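Local coordinates for nucleoprotein (Rift valley fever virus, PDB 3OV9), which encapsidates the viral genomic RNA, shielding it from nucleases and assembling through ring-shaped hexamers into the nucleocapsid that templates transcription and replication, at residues A[126-131]-A[177-182]; A[151-156]-A[163-168]; A[52-57]-A[105-110]; A[115-120]-A[219-224]; A[135-140]-A[238-243]. One frame throughout, in Å; residues are numbered along the deposited sequence.

Interaction 1: residues A[126-131]-A[177-182]; sequences LPVTGT and SRVINP
The backbones of P127 and V179 come nearest each other here, 7.0 Å between their CA atoms, where the loop leading into helix 130-136 meets the last turn of helix 159-180. P127, V128 and T129 are not helical; T129 sits at the N-cap, and its OG1 is hydrogen-bonded to T132 OG1 in the turn that follows. From the other side V179 directs its CB at the loop and is touched along both branches. Its CG2 meets V128 CG2 at 3.7 Å, the closest approach of the two segments. Both valines hold CG1 anti to the backbone N (chi1 -177° in V128, 164° in V179), which leaves CG2 beside the N in each, and these two equivalent methyls are the ones that meet as the side chains cross at a slant.

This is plain apolar packing within the orthogonal helical bundle of the nucleoprotein: the C-terminal end of one helix rests against the entry loop of another. The second branch, V179 CG1, lies 3.9 Å from P127 O and 4.3 Å from P127 CB, so it sits against both the carbonyl and the ring of the proline. I180 adds a looser touch, with CG2 4.3 Å from P127 CB. V128 is buried, whereas P127, V179 and I180 are exposed. On the buried side of helix 159-180, S177 packs on V192 and F196 of helix 189-204.

Interaction 2: residues A[151-156]-A[163-168]; sequences GMVDPS and RAILDA
V153 packs against I165 and L166, bringing the loop ahead of helix 159-180 back onto that same helix within the bundle; the loop and helix segments are only seven residues apart at their closest ends. The CA atoms of V153 and I165 are 7.8 Å apart, and the contact is wholly apolar.

Among the van der Waals contacts, both V153 methyls take part. CG2 is 4.0 Å from I165 CG2, and CG1 is 4.1 Å from L166 CD2. With V153 CG1 anti to the backbone N (chi1 -178°), the two branches spread over the methyls of both partners, each methyl within about 4.2 Å of both. I165 and V153 run past one another in opposite directions, while L166 starts from the flank of the helix and brings only CD2 close. V204 of helix 189-204 packs on V153 and L166, and V234 of helix 232-243 covers I165.

Polar interactions hold V153 O and the residues after it: D154 OD2 forms a salt bridge with R215, and V153 O accepts a hydrogen bond from R214, both on helix 211-220. An Asx turn closes from D154 to S156: D154 OD1 receives S156 N at 2.9 Å from above the carboxylate plane, 54° out of it. From the same face S156 OG donates to D154 OD1 at 2.7 Å, on the syn side and only 22° out of plane.

Interaction 3: residues A[52-57]-A[105-110]; sequences KDAKKM and SRVAAA
V107 sets its CG1 methyl against A54, 3.8 Å from A54 O and 4.1 Å from A54 CB. That methyl is anti to the backbone N (chi1 175°), a setting that carries it outward from helix 104-110 to the surface of helix 50-63, and it does all of the close touching on its side of the contact. M57, one turn after A54, presents its CB to the same methyl at 4.4 Å. V107 CG1 therefore meets positions three residues apart on the facing helix, contacting both a side chain and the carbonyl of A54. The small side chain of A54 permits a close approach of the backbones: the CA atoms of A54 and V107 are 6.7 Å apart.

Here two helices of the orthogonal bundle meet through a single buried valine, and all three touching residues are buried. Around them the core continues: V107 also packs on L42 of helix 35-46 and on I58, while M57 lies against L42, L86 and Y90. Helix 50-63 belongs to the region essential for oligomerization, and A54 is reached by F11 of a neighbouring subunit, as is K55; K52 and K56 pack on W24 of that subunit.

Immediately before V107 come S105 and R106, both probable RNA-binding residues by analogy with related proteins; the guanidinium of R106 is held by the carbonyls of P97, S98 and E101 and by N96 OD1.

Interaction 4: residues A[115-120]-A[219-224]; sequences TCQALV and KAFGLV
F221, at the end of helix 211-220, fits its ring against C116 and Q117 of helix 112-122. Taken in order, the second segment starts with K219 and A220 in the last helical turn, which lead up to the ring without touching helix 112-122. K219 O accepts a hydrogen bond from G222 N at 3.0 Å.

F221 follows and supplies every contact from its segment. The CA atoms of F221 and Q117 are 7.7 Å apart, but the ring bridges this gap: F221 CG is anti to the carbonyl carbon (chi1 -62°), and the outer carbons extend to the facing helix. CE2 comes within 3.7 Å of C116 CB, which is also 4.0 Å from CZ. At the other side of the ring CE1 lies 3.7 Å from Q117 CG. Both aliphatic groups approach obliquely, and the Q117 side chain crosses that of F221 at nearly a right angle, with amide and ring planes 42° apart. The ring is also stacked with H143.

The helix then stops in a Schellman motif. G222 leaves helical geometry with a positive phi of 75°, which glycine readily adopts, and the chain turns off toward L223, whose backbone is hydrogen-bonded to S231. L223 and V224 pack back on L218. F221, in the turn where helix 211-220 gives way to this motif, is the residue that meets helix 112-122 in the orthogonal bundle. Beyond its CG, Q117 runs extended to its amide, where NE2 donates to A12 O of a neighbouring subunit and is also hydrogen-bonded to G113 O.

Interaction 5: residues A[135-140]-A[238-243]; sequences GLSPAY and AQAYKT
S137 meets A240 where the chain leaves the weakly bonded end of helix 130-136 and passes over the C-terminal helix 232-243 of the bundle. The CA atoms of these two residues are 6.2 Å apart, a close backbone approach allowed by the smallness of both side chains.

Starting at its root, the S137 side chain directs CB toward helix 232-243, and CB comes to 3.9 Å from A240 CB. The next atom, OG, is anti to the backbone N (chi1 -173°). It reaches the same methyl group at a longer 4.2 Å, so across the two segments both the carbon and the oxygen of the serine lie against one alanine. A236 and A237, earlier on helix 232-243, and L171 of helix 159-180 also touch S137. S137 is thereby buried in the angle between two helices.

The preceding residue contributes through its backbone. A240 CB touches two consecutive residues, the carbonyl of L136 and the side chain of S137, while the L136 side chain itself turns to Q175 of helix 159-180. Farther along, Y140 packs on A237 and Y172, and Y140 N is hydrogen-bonded to D134 OD1, which ties the turn after the helix back onto it. No other subunit touches these two segments, and the contact lies away from the RNA-binding residues; its shortest separation is 3.6 Å, between L136 O and A240 CB.

In the fold
From the N terminus, interaction 3 closes first, joining helix 50-63 to helix 104-110 before any other contact opens. Helix 112-122 follows, tied to interaction 3 by a probable hydrogen bond from T115 OG1 to A108 O, and begins the long loop that interaction 4 closes at the end of helix 211-220. Interactions 1 and 2 both fall within that loop and share helix 159-180, interaction 2 being the inner one. Interaction 5 crosses interactions 1 and 4, because 135-140 lies inside their loops and 238-243 beyond them, and its own loop also encloses interaction 2. Interaction 2 touches both 4 and 5: I165 packs on V224, and A168 O probably bonds to Y140 OH.

Interaction 1: residues A[126-131]-A[177-182]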
# COMPACT_ATOMS: atom_id res chain seq x y z
N LEU A 126 -14.13 -4.56 33.33
CA LEU A 126 -14.59 -4.27 31.97
C LEU A 126 -13.44 -3.69 31.14
O LEU A 126 -12.47 -3.18 31.71
CB LEU A 126 -15.77 -3.30 32.00
CG LEU A 126 -16.99 -3.68 32.86
CD1 LEU A 126 -17.95 -2.51 32.95
CD2 LEU A 126 -17.69 -4.93 32.32
N PRO A 127 -13.53 -3.77 29.79
CA PRO A 127 -12.49 -3.21 28.91
C PRO A 127 -12.20 -1.74 29.21
O PRO A 127 -11.03 -1.35 29.27
CB PRO A 127 -13.09 -3.38 27.52
CG PRO A 127 -13.98 -4.56 27.64
CD PRO A 127 -14.58 -4.46 29.01
N VAL A 128 -13.25 -0.95 29.38
CA VAL A 128 -13.13 0.40 29.92
C VAL A 128 -13.70 0.35 31.33
O VAL A 128 -14.88 0.03 31.52
CB VAL A 128 -13.87 1.44 29.06
CG1 VAL A 128 -13.65 2.85 29.62
CG2 VAL A 128 -13.42 1.37 27.61
N THR A 129 -12.87 0.66 32.32
CA THR A 129 -13.28 0.56 33.72
C THR A 129 -14.13 1.76 34.12
O THR A 129 -14.11 2.80 33.46
CB THR A 129 -12.06 0.46 34.68
OG1 THR A 129 -11.28 1.66 34.59
CG2 THR A 129 -11.19 -0.75 34.33
N GLY A 130 -14.88 1.60 35.21
CA GLY A 130 -15.63 2.70 35.80
C GLY A 130 -14.73 3.86 36.21
O GLY A 130 -15.08 5.02 36.03
N THR A 131 -13.55 3.52 36.75
CA THR A 131 -12.55 4.52 37.14
C THR A 131 -12.12 5.40 35.97
O THR A 131 -12.01 6.62 36.11
CB THR A 131 -11.31 3.84 37.79
OG1 THR A 131 -11.73 3.03 38.89
CG2 THR A 131 -10.32 4.89 38.30
N SER A 177 -15.80 1.59 22.07
CA SER A 177 -15.58 1.28 20.66
C SER A 177 -14.13 1.49 20.22
O SER A 177 -13.64 0.78 19.34
CB SER A 177 -16.50 2.11 19.76
OG SER A 177 -17.86 1.82 20.04
N ARG A 178 -13.46 2.46 20.83
CA ARG A 178 -12.06 2.75 20.53
C ARG A 178 -11.10 1.78 21.21
O ARG A 178 -10.03 1.47 20.67
CB ARG A 178 -11.71 4.20 20.87
CG ARG A 178 -12.28 5.22 19.89
CD ARG A 178 -11.42 6.48 19.82
NE ARG A 178 -11.80 7.48 20.81
CZ ARG A 178 -12.30 8.68 20.51
NH1 ARG A 178 -12.48 9.05 19.25
NH2 ARG A 178 -12.62 9.53 21.49
N VAL A 179 -11.47 1.31 22.40
CA VAL A 179 -10.63 0.39 23.18
C VAL A 179 -10.65 -1.03 22.60
O VAL A 179 -9.59 -1.65 22.43
CB VAL A 179 -11.01 0.39 24.69
CG1 VAL A 179 -10.43 -0.82 25.41
CG2 VAL A 179 -10.53 1.68 25.35
N ILE A 180 -11.84 -1.54 22.28
CA ILE A 180 -11.99 -2.90 21.74
C ILE A 180 -11.48 -3.01 20.29
O ILE A 180 -11.23 -4.12 19.80
CB ILE A 180 -13.44 -3.45 21.86
CG1 ILE A 180 -14.43 -2.62 21.03
CG2 ILE A 180 -13.87 -3.53 23.33
CD1 ILE A 180 -15.76 -3.30 20.75
N ASN A 181 -11.33 -1.87 19.63
CA ASN A 181 -10.82 -1.83 18.26
C ASN A 181 -9.63 -0.88 18.10
O ASN A 181 -9.81 0.33 17.93
CB ASN A 181 -11.94 -1.42 17.28
CG ASN A 181 -13.20 -2.25 17.45
OD1 ASN A 181 -14.25 -1.71 17.80
ND2 ASN A 181 -13.10 -3.55 17.20
N PRO A 182 -8.40 -1.42 18.17
CA PRO A 182 -7.20 -0.64 17.84
C PRO A 182 -7.20 -0.16 16.39
O PRO A 182 -6.46 0.76 16.04
CB PRO A 182 -6.06 -1.65 18.07
CG PRO A 182 -6.61 -2.63 19.04
CD PRO A 182 -8.06 -2.76 18.68

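Interaction 2: residues A[151-156]-A[163-168]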
# COMPACT_ATOMS: atom_id res chain seq x y z
N GLY A 151 -31.30 -1.27 25.25
CA GLY A 151 -32.58 -1.97 25.37
C GLY A 151 -33.37 -1.64 26.63
O GLY A 151 -34.47 -2.16 26.83
N MET A 152 -32.81 -0.79 27.48
CA MET A 152 -33.48 -0.33 28.70
C MET A 152 -34.02 1.08 28.56
O MET A 152 -34.68 1.60 29.47
CB MET A 152 -32.52 -0.40 29.90
CG MET A 152 -32.10 -1.80 30.31
SD MET A 152 -33.39 -2.70 31.20
CE MET A 152 -34.16 -3.61 29.87
N VAL A 153 -33.76 1.70 27.42
CA VAL A 153 -34.13 3.10 27.19
C VAL A 153 -35.58 3.18 26.69
O VAL A 153 -35.96 2.46 25.77
CB VAL A 153 -33.16 3.79 26.19
CG1 VAL A 153 -33.54 5.25 26.00
CG2 VAL A 153 -31.72 3.70 26.69
N ASP A 154 -36.36 4.03 27.34
CA ASP A 154 -37.75 4.29 26.97
C ASP A 154 -37.81 5.44 25.95
O ASP A 154 -37.58 6.59 26.31
CB ASP A 154 -38.56 4.63 28.23
CG ASP A 154 -40.02 5.00 27.92
OD1 ASP A 154 -40.45 4.90 26.76
OD2 ASP A 154 -40.72 5.40 28.87
N PRO A 155 -38.13 5.13 24.68
CA PRO A 155 -38.14 6.14 23.62
C PRO A 155 -39.30 7.14 23.73
O PRO A 155 -39.36 8.10 22.95
CB PRO A 155 -38.28 5.31 22.34
CG PRO A 155 -38.99 4.08 22.76
CD PRO A 155 -38.50 3.79 24.16
N SER A 156 -40.21 6.91 24.67
CA SER A 156 -41.33 7.82 24.91
C SER A 156 -41.03 8.90 25.96
O SER A 156 -41.88 9.74 26.25
CB SER A 156 -42.60 7.03 25.29
OG SER A 156 -42.55 6.58 26.63
N ARG A 163 -32.63 12.49 25.05
CA ARG A 163 -31.35 12.93 24.48
C ARG A 163 -30.23 12.86 25.51
O ARG A 163 -29.13 12.40 25.19
CB ARG A 163 -31.47 14.35 23.90
CG ARG A 163 -30.24 14.82 23.13
CD ARG A 163 -30.47 16.17 22.43
NE ARG A 163 -30.59 17.28 23.37
CZ ARG A 163 -31.72 17.94 23.62
NH1 ARG A 163 -32.84 17.61 23.00
NH2 ARG A 163 -31.72 18.94 24.50
N ALA A 164 -30.51 13.31 26.73
CA ALA A 164 -29.54 13.27 27.82
C ALA A 164 -29.11 11.84 28.16
O ALA A 164 -27.92 11.58 28.34
CB ALA A 164 -30.10 13.97 29.06
N ILE A 165 -30.09 10.94 28.25
CA ILE A 165 -29.83 9.52 28.53
C ILE A 165 -28.92 8.92 27.46
O ILE A 165 -27.95 8.23 27.77
CB ILE A 165 -31.16 8.71 28.66
CG1 ILE A 165 -31.87 9.02 29.99
CG2 ILE A 165 -30.92 7.20 28.50
CD1 ILE A 165 -31.22 8.43 31.25
N LEU A 166 -29.24 9.19 26.19
CA LEU A 166 -28.50 8.64 25.06
C LEU A 166 -27.11 9.26 24.90
O LEU A 166 -26.15 8.54 24.63
CB LEU A 166 -29.30 8.74 23.76
CG LEU A 166 -30.54 7.84 23.67
CD1 LEU A 166 -31.27 8.04 22.36
CD2 LEU A 166 -30.18 6.37 23.86
N ASP A 167 -27.01 10.58 25.09
CA ASP A 167 -25.71 11.27 25.06
C ASP A 167 -24.79 10.74 26.16
O ASP A 167 -23.61 10.47 25.91
CB ASP A 167 -25.88 12.79 25.20
CG ASP A 167 -26.43 13.44 23.93
OD1 ASP A 167 -26.47 12.79 22.86
OD2 ASP A 167 -26.81 14.63 24.00
N ALA A 168 -25.33 10.59 27.37
CA ALA A 168 -24.58 10.04 28.51
C ALA A 168 -24.06 8.63 28.21
O ALA A 168 -22.90 8.32 28.47
CB ALA A 168 -25.43 10.04 29.77

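Interaction 3: residues A[52-57]-A[105-110]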
# COMPACT_ATOMS: atom_id res chain seq x y z
N LYS A 52 -28.84 -20.01 35.17
CA LYS A 52 -27.48 -19.95 35.71
C LYS A 52 -26.45 -19.84 34.59
O LYS A 52 -25.52 -19.03 34.67
CB LYS A 52 -27.20 -21.16 36.61
CG LYS A 52 -25.87 -21.08 37.36
CD LYS A 52 -25.82 -22.11 38.47
CE LYS A 52 -24.46 -22.12 39.15
NZ LYS A 52 -24.45 -23.01 40.34
N ASP A 53 -26.62 -20.65 33.54
CA ASP A 53 -25.74 -20.60 32.37
C ASP A 53 -25.76 -19.22 31.70
O ASP A 53 -24.71 -18.74 31.27
CB ASP A 53 -26.10 -21.69 31.36
CG ASP A 53 -25.66 -23.08 31.81
OD1 ASP A 53 -24.89 -23.20 32.79
OD2 ASP A 53 -26.09 -24.07 31.18
N ALA A 54 -26.94 -18.61 31.61
CA ALA A 54 -27.07 -17.27 31.03
C ALA A 54 -26.28 -16.23 31.82
O ALA A 54 -25.63 -15.36 31.23
CB ALA A 54 -28.54 -16.86 30.94
N LYS A 55 -26.33 -16.32 33.15
CA LYS A 55 -25.57 -15.41 34.01
C LYS A 55 -24.07 -15.57 33.78
O LYS A 55 -23.35 -14.58 33.66
CB LYS A 55 -25.93 -15.63 35.49
CG LYS A 55 -27.33 -15.16 35.87
CD LYS A 55 -27.54 -15.17 37.39
CE LYS A 55 -27.70 -16.58 37.94
NZ LYS A 55 -27.54 -16.62 39.42
N LYS A 56 -23.62 -16.82 33.70
CA LYS A 56 -22.21 -17.13 33.40
C LYS A 56 -21.80 -16.52 32.06
O LYS A 56 -20.74 -15.91 31.95
CB LYS A 56 -21.97 -18.64 33.34
CG LYS A 56 -22.02 -19.35 34.67
CD LYS A 56 -21.46 -20.75 34.55
CE LYS A 56 -21.80 -21.59 35.77
NZ LYS A 56 -21.29 -22.99 35.62
N MET A 57 -22.66 -16.70 31.05
CA MET A 57 -22.38 -16.20 29.71
C MET A 57 -22.34 -14.67 29.65
O MET A 57 -21.58 -14.10 28.87
CB MET A 57 -23.38 -16.77 28.70
CG MET A 57 -23.10 -18.23 28.34
SD MET A 57 -24.16 -18.93 27.05
CE MET A 57 -25.62 -19.34 28.01
N SER A 105 -22.73 -11.95 23.36
CA SER A 105 -23.24 -10.57 23.34
C SER A 105 -24.77 -10.53 23.25
O SER A 105 -25.41 -9.67 23.85
CB SER A 105 -22.63 -9.77 22.19
OG SER A 105 -21.25 -9.52 22.40
N ARG A 106 -25.34 -11.47 22.50
CA ARG A 106 -26.79 -11.55 22.34
C ARG A 106 -27.50 -11.96 23.63
O ARG A 106 -28.59 -11.48 23.93
CB ARG A 106 -27.16 -12.50 21.19
CG ARG A 106 -26.91 -11.88 19.83
CD ARG A 106 -27.16 -12.86 18.69
NE ARG A 106 -26.84 -12.25 17.40
CZ ARG A 106 -27.02 -12.84 16.22
NH1 ARG A 106 -27.53 -14.07 16.15
NH2 ARG A 106 -26.70 -12.19 15.11
N VAL A 107 -26.87 -12.84 24.40
CA VAL A 107 -27.40 -13.22 25.72
C VAL A 107 -27.46 -11.99 26.64
O VAL A 107 -28.49 -11.73 27.26
CB VAL A 107 -26.59 -14.37 26.36
CG1 VAL A 107 -27.09 -14.66 27.78
CG2 VAL A 107 -26.68 -15.63 25.50
N ALA A 108 -26.36 -11.24 26.70
CA ALA A 108 -26.31 -10.01 27.49
C ALA A 108 -27.35 -8.98 27.06
O ALA A 108 -27.97 -8.32 27.89
CB ALA A 108 -24.90 -9.40 27.44
N ALA A 109 -27.55 -8.87 25.75
CA ALA A 109 -28.48 -7.89 25.19
C ALA A 109 -29.94 -8.26 25.43
O ALA A 109 -30.77 -7.40 25.77
CB ALA A 109 -28.22 -7.70 23.70
N ALA A 110 -30.26 -9.54 25.26
CA ALA A 110 -31.63 -10.02 25.44
C ALA A 110 -32.04 -9.97 26.91
O ALA A 110 -33.22 -9.87 27.21
CB ALA A 110 -31.78 -11.42 24.90

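Interaction 4: residues A[115-120]-A[219-224]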
# COMPACT_ATOMS: atom_id res chain seq x y z
N THR A 115 -28.03 -7.71 33.05
CA THR A 115 -26.71 -7.27 32.58
C THR A 115 -26.31 -5.91 33.15
O THR A 115 -25.19 -5.75 33.66
CB THR A 115 -26.65 -7.21 31.03
OG1 THR A 115 -27.02 -8.48 30.49
CG2 THR A 115 -25.25 -6.84 30.53
N CYS A 116 -27.23 -4.95 33.10
CA CYS A 116 -26.92 -3.59 33.54
C CYS A 116 -26.68 -3.51 35.05
O CYS A 116 -25.87 -2.70 35.50
CB CYS A 116 -28.02 -2.62 33.11
SG CYS A 116 -28.10 -2.39 31.33
N GLN A 117 -27.38 -4.35 35.81
CA GLN A 117 -27.16 -4.48 37.24
C GLN A 117 -25.81 -5.12 37.55
O GLN A 117 -25.13 -4.71 38.50
CB GLN A 117 -28.25 -5.34 37.88
CG GLN A 117 -29.63 -4.73 37.89
CD GLN A 117 -30.63 -5.65 38.54
OE1 GLN A 117 -30.59 -5.88 39.75
NE2 GLN A 117 -31.55 -6.19 37.73
N ALA A 118 -25.44 -6.12 36.75
CA ALA A 118 -24.16 -6.82 36.94
C ALA A 118 -22.97 -5.89 36.72
O ALA A 118 -21.90 -6.12 37.29
CB ALA A 118 -24.07 -8.03 36.03
N LEU A 119 -23.16 -4.85 35.91
CA LEU A 119 -22.12 -3.86 35.63
C LEU A 119 -21.63 -3.13 36.88
O LEU A 119 -20.46 -2.72 36.95
CB LEU A 119 -22.59 -2.86 34.57
CG LEU A 119 -22.81 -3.38 33.15
CD1 LEU A 119 -23.52 -2.35 32.29
CD2 LEU A 119 -21.49 -3.79 32.50
N VAL A 120 -22.52 -2.97 37.86
CA VAL A 120 -22.17 -2.38 39.16
C VAL A 120 -21.08 -3.20 39.85
O VAL A 120 -20.14 -2.64 40.42
CB VAL A 120 -23.43 -2.25 40.06
CG1 VAL A 120 -23.05 -1.70 41.44
CG2 VAL A 120 -24.46 -1.35 39.40
N LYS A 219 -35.66 3.98 36.32
CA LYS A 219 -35.96 4.52 37.65
C LYS A 219 -35.28 3.69 38.74
O LYS A 219 -34.65 4.24 39.64
CB LYS A 219 -37.47 4.57 37.88
CG LYS A 219 -37.89 5.51 39.00
CD LYS A 219 -39.26 5.16 39.55
CE LYS A 219 -39.71 6.16 40.61
NZ LYS A 219 -38.72 6.29 41.73
N ALA A 220 -35.41 2.37 38.63
CA ALA A 220 -34.78 1.44 39.58
C ALA A 220 -33.26 1.57 39.58
O ALA A 220 -32.64 1.45 40.64
CB ALA A 220 -35.19 0.01 39.29
N PHE A 221 -32.68 1.83 38.41
CA PHE A 221 -31.23 2.00 38.27
C PHE A 221 -30.75 3.37 38.78
O PHE A 221 -29.55 3.63 38.82
CB PHE A 221 -30.76 1.83 36.81
CG PHE A 221 -31.03 0.46 36.23
CD1 PHE A 221 -31.38 -0.63 37.02
CD2 PHE A 221 -30.88 0.26 34.85
CE1 PHE A 221 -31.61 -1.89 36.46
CE2 PHE A 221 -31.10 -0.99 34.28
CZ PHE A 221 -31.47 -2.07 35.08
N GLY A 222 -31.69 4.24 39.14
CA GLY A 222 -31.37 5.59 39.62
C GLY A 222 -30.95 6.56 38.53
O GLY A 222 -30.33 7.58 38.82
N LEU A 223 -31.30 6.25 37.29
CA LEU A 223 -30.92 7.06 36.14
C LEU A 223 -31.92 8.18 35.84
O LEU A 223 -31.56 9.20 35.26
CB LEU A 223 -30.71 6.18 34.91
CG LEU A 223 -29.62 5.12 35.03
CD1 LEU A 223 -29.70 4.11 33.90
CD2 LEU A 223 -28.25 5.78 35.06
N VAL A 224 -33.17 7.96 36.22
CA VAL A 224 -34.22 8.98 36.12
C VAL A 224 -35.04 9.02 37.40
O VAL A 224 -35.08 8.04 38.15
CB VAL A 224 -35.17 8.76 34.90
CG1 VAL A 224 -34.41 8.84 33.57
CG2 VAL A 224 -35.95 7.44 35.02

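Interaction 5: residues A[135-140]-A[238-243]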
# COMPACT_ATOMS: atom_id res chain seq x y z
N GLY A 135 -13.00 9.76 35.14
CA GLY A 135 -12.07 10.82 34.75
C GLY A 135 -12.64 11.68 33.64
O GLY A 135 -12.25 12.84 33.48
N LEU A 136 -13.56 11.11 32.87
CA LEU A 136 -14.22 11.81 31.77
C LEU A 136 -15.50 12.49 32.25
O LEU A 136 -15.84 13.58 31.79
CB LEU A 136 -14.52 10.84 30.63
CG LEU A 136 -13.30 10.12 30.03
CD1 LEU A 136 -13.71 8.83 29.35
CD2 LEU A 136 -12.52 11.02 29.07
N SER A 137 -16.21 11.83 33.17
CA SER A 137 -17.39 12.41 33.80
C SER A 137 -17.57 11.84 35.21
O SER A 137 -17.70 10.62 35.37
CB SER A 137 -18.65 12.16 32.96
OG SER A 137 -19.76 12.86 33.50
N PRO A 138 -17.59 12.71 36.23
CA PRO A 138 -17.63 12.29 37.63
C PRO A 138 -18.83 11.39 37.95
O PRO A 138 -19.95 11.67 37.52
CB PRO A 138 -17.73 13.62 38.40
CG PRO A 138 -18.22 14.62 37.40
CD PRO A 138 -17.62 14.18 36.10
N ALA A 139 -18.56 10.30 38.68
CA ALA A 139 -19.57 9.31 39.07
C ALA A 139 -20.39 8.79 37.88
O ALA A 139 -21.62 8.75 37.93
CB ALA A 139 -20.49 9.86 40.17
N TYR A 140 -19.69 8.39 36.82
CA TYR A 140 -20.35 7.88 35.62
C TYR A 140 -21.25 6.69 35.95
O TYR A 140 -20.82 5.78 36.66
CB TYR A 140 -19.35 7.52 34.52
CG TYR A 140 -20.04 7.15 33.23
CD1 TYR A 140 -20.43 8.14 32.33
CD2 TYR A 140 -20.36 5.82 32.94
CE1 TYR A 140 -21.10 7.82 31.16
CE2 TYR A 140 -21.04 5.49 31.77
CZ TYR A 140 -21.41 6.49 30.88
OH TYR A 140 -22.07 6.18 29.72
N ALA A 238 -23.83 13.62 29.82
CA ALA A 238 -24.36 14.16 28.57
C ALA A 238 -23.56 15.38 28.12
O ALA A 238 -23.22 15.51 26.94
CB ALA A 238 -25.84 14.50 28.72
N GLN A 239 -23.26 16.26 29.07
CA GLN A 239 -22.45 17.45 28.82
C GLN A 239 -21.02 17.05 28.43
O GLN A 239 -20.44 17.65 27.52
CB GLN A 239 -22.45 18.37 30.05
CG GLN A 239 -21.46 19.55 30.01
CD GLN A 239 -21.70 20.53 28.87
OE1 GLN A 239 -20.76 21.14 28.36
NE2 GLN A 239 -22.96 20.71 28.49
N ALA A 240 -20.48 16.04 29.10
CA ALA A 240 -19.15 15.52 28.78
C ALA A 240 -19.07 14.98 27.34
O ALA A 240 -18.05 15.16 26.67
CB ALA A 240 -18.73 14.45 29.78
N TYR A 241 -20.14 14.34 26.87
CA TYR A 241 -20.19 13.84 25.50
C TYR A 241 -20.21 14.96 24.46
O TYR A 241 -19.59 14.83 23.39
CB TYR A 241 -21.39 12.90 25.29
CG TYR A 241 -21.43 12.27 23.90
CD1 TYR A 241 -20.49 11.32 23.52
CD2 TYR A 241 -22.42 12.63 22.98
CE1 TYR A 241 -20.52 10.75 22.25
CE2 TYR A 241 -22.46 12.06 21.71
CZ TYR A 241 -21.51 11.12 21.36
OH TYR A 241 -21.54 10.55 20.11
N LYS A 242 -20.91 16.05 24.77
CA LYS A 242 -20.97 17.23 23.91
C LYS A 242 -19.59 17.79 23.60
O LYS A 242 -19.30 18.14 22.45
CB LYS A 242 -21.84 18.32 24.54
CG LYS A 242 -23.33 18.14 24.35
CD LYS A 242 -24.10 18.96 25.38
CE LYS A 242 -25.60 18.69 25.27
NZ LYS A 242 -26.35 19.43 26.33
N THR A 243 -18.75 17.87 24.63
CA THR A 243 -17.42 18.49 24.51
C THR A 243 -16.31 17.46 24.27
O THR A 243 -15.14 17.83 24.11
CB THR A 243 -17.09 19.36 25.75
OG1 THR A 243 -17.17 18.56 26.94
CG2 THR A 243 -18.07 20.52 25.87